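Local coordinates for protein acetone carboxylase alpha subunit (Xanthobacter autotrophicus Py2, PDB 5M45) that forms the alpha subunit of acetone carboxylase, a member of the hydantoinase B/oxoprolinase family with a bound manganese ion, at residues A[258-261]-A[262-266]. Residues are numbered along the deposited sequence; the frame is centred on the assembly and turned at random.
Sequences EAYW and KFAYE
A T-shaped aromatic pair one helical turn apart, W261 with Y265, marks the first turns of helix 257-282. The Y265 ring turns its edge to one face of the indole, with CE1 4.0 Å above the plane and over its centre. The six-membered ring of W261 and the phenol lie 5.3 Å apart between centroids, their planes at 72°. W261 swings CG anti to its backbone nitrogen (chi1 -168°), whereas Y265 keeps CG beside the backbone N (chi1 -55°), and these different chi1 values turn the two rings toward each other. Y265 also lays its CD1 edge, in the ring plane, 3.3 Å from the carbonyl O of W261. Its OH passes 3.5 Å from CH2 of W261 and ends in a hydrogen bond to H27. Three i to i+4 bonds hold this part of the alpha-helix: K262 N to E258 O, F263 N to A259 O and, at 3.0 Å, A264 N to Y260 O. On another side of the helix, CB of A264 sits 4.3 Å from CE2 of Y260. The Y260 ring packs on V248 and V252 of helix 227-255, and F263 meets Y57 of helix 54-75 edge-to-face. K262 CG, beside its own backbone N, lies 3.4 Å from E258 O, and the lysine chain bends only further out; the exposed E258 carboxylate forms a salt bridge with R19.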
loop_
_atom_site.group_PDB
_atom_site.type_symbol
_atom_site.label_atom_id
_atom_site.label_comp_id
_atom_site.label_asym_id
_atom_site.label_seq_id
_atom_site.Cartn_x
_atom_site.Cartn_y
_atom_site.Cartn_z
ATOM N N GLU A 258 34.044 -9.331 -26.712
ATOM C CA GLU A 258 35.172 -9.749 -25.835
ATOM C C GLU A 258 35.784 -8.555 -25.090
ATOM O O GLU A 258 36.068 -8.652 -23.895
ATOM C CB GLU A 258 36.310 -10.451 -26.596
ATOM C CG GLU A 258 35.896 -11.698 -27.358
ATOM C CD GLU A 258 35.736 -12.865 -26.457
ATOM O OE1 GLU A 258 36.783 -13.568 -26.301
ATOM O OE2 GLU A 258 34.602 -13.115 -25.959
ATOM N N ALA A 259 35.994 -7.452 -25.806
ATOM C CA ALA A 259 36.516 -6.247 -25.191
ATOM C C ALA A 259 35.532 -5.652 -24.158
ATOM O O ALA A 259 35.957 -5.256 -23.063
ATOM C CB ALA A 259 36.860 -5.208 -26.251
ATOM N N TYR A 260 34.241 -5.574 -24.505
ATOM C CA TYR A 260 33.242 -5.054 -23.565
ATOM C C TYR A 260 33.166 -5.928 -22.310
ATOM O O TYR A 260 33.081 -5.399 -21.201
ATOM C CB TYR A 260 31.839 -4.955 -24.211
ATOM C CG TYR A 260 30.799 -4.433 -23.252
ATOM C CD1 TYR A 260 30.582 -3.062 -23.124
ATOM C CD2 TYR A 260 30.060 -5.292 -22.441
ATOM C CE1 TYR A 260 29.662 -2.564 -22.223
ATOM C CE2 TYR A 260 29.124 -4.797 -21.548
ATOM C CZ TYR A 260 28.937 -3.433 -21.419
ATOM O OH TYR A 260 28.031 -2.899 -20.518
ATOM N N TRP A 261 33.170 -7.241 -22.504
ATOM C CA TRP A 261 33.106 -8.230 -21.398
ATOM C C TRP A 261 34.295 -8.082 -20.431
ATOM O O TRP A 261 34.116 -8.144 -19.195
ATOM C CB TRP A 261 32.964 -9.647 -21.974
ATOM C CG TRP A 261 32.606 -10.762 -20.997
ATOM C CD1 TRP A 261 33.393 -11.816 -20.623
ATOM C CD2 TRP A 261 31.362 -10.936 -20.299
ATOM N NE1 TRP A 261 32.716 -12.614 -19.726
ATOM C CE2 TRP A 261 31.471 -12.105 -19.517
ATOM C CE3 TRP A 261 30.170 -10.222 -20.261
ATOM C CZ2 TRP A 261 30.440 -12.567 -18.704
ATOM C CZ3 TRP A 261 29.127 -10.688 -19.453
ATOM C CH2 TRP A 261 29.272 -11.858 -18.700
ATOM N N LYS A 262 35.486 -7.831 -20.958
ATOM C CA LYS A 262 36.631 -7.487 -20.084
ATOM C C LYS A 262 36.444 -6.178 -19.303
ATOM O O LYS A 262 36.674 -6.161 -18.090
ATOM C CB LYS A 262 37.952 -7.483 -20.850
ATOM C CG LYS A 262 38.287 -8.914 -21.269
ATOM C CD LYS A 262 39.731 -9.123 -21.629
ATOM C CE LYS A 262 40.039 -8.673 -23.031
ATOM N NZ LYS A 262 40.682 -9.711 -23.889
ATOM N N PHE A 263 36.016 -5.116 -19.994
ATOM C CA PHE A 263 35.807 -3.809 -19.366
ATOM C C PHE A 263 34.796 -3.872 -18.220
ATOM O O PHE A 263 34.974 -3.208 -17.174
ATOM C CB PHE A 263 35.317 -2.800 -20.410
ATOM C CG PHE A 263 35.220 -1.394 -19.906
ATOM C CD1 PHE A 263 36.346 -0.572 -19.834
ATOM C CD2 PHE A 263 33.988 -0.859 -19.516
ATOM C CE1 PHE A 263 36.248 0.761 -19.385
ATOM C CE2 PHE A 263 33.890 0.460 -19.084
ATOM C CZ PHE A 263 35.010 1.272 -19.018
ATOM N N ALA A 264 33.737 -4.668 -18.413
ATOM C CA ALA A 264 32.646 -4.740 -17.464
ATOM C C ALA A 264 33.059 -5.237 -16.050
ATOM O O ALA A 264 32.326 -4.941 -15.096
ATOM C CB ALA A 264 31.512 -5.583 -18.014
ATOM N N TYR A 265 34.192 -5.941 -15.926
ATOM C CA TYR A 265 34.761 -6.332 -14.626
ATOM C C TYR A 265 36.039 -5.564 -14.261
ATOM O O TYR A 265 36.220 -5.176 -13.091
ATOM C CB TYR A 265 34.922 -7.874 -14.539
ATOM C CG TYR A 265 33.610 -8.555 -14.813
ATOM C CD1 TYR A 265 33.205 -8.807 -16.111
ATOM C CD2 TYR A 265 32.737 -8.879 -13.791
ATOM C CE1 TYR A 265 31.974 -9.393 -16.400
ATOM C CE2 TYR A 265 31.496 -9.465 -14.060
ATOM C CZ TYR A 265 31.139 -9.726 -15.371
ATOM O OH TYR A 265 29.917 -10.289 -15.663
ATOM N N GLU A 266 36.898 -5.283 -15.245
ATOM C CA GLU A 266 38.123 -4.519 -14.994
ATOM C C GLU A 266 37.823 -3.112 -14.447
ATOM O O GLU A 266 38.563 -2.634 -13.582
ATOM C CB GLU A 266 39.013 -4.410 -16.235
ATOM C CG GLU A 266 39.623 -5.733 -16.722
ATOM C CD GLU A 266 40.629 -5.564 -17.862
ATOM O OE1 GLU A 266 41.218 -4.443 -18.003
ATOM O OE2 GLU A 266 40.834 -6.573 -18.636
#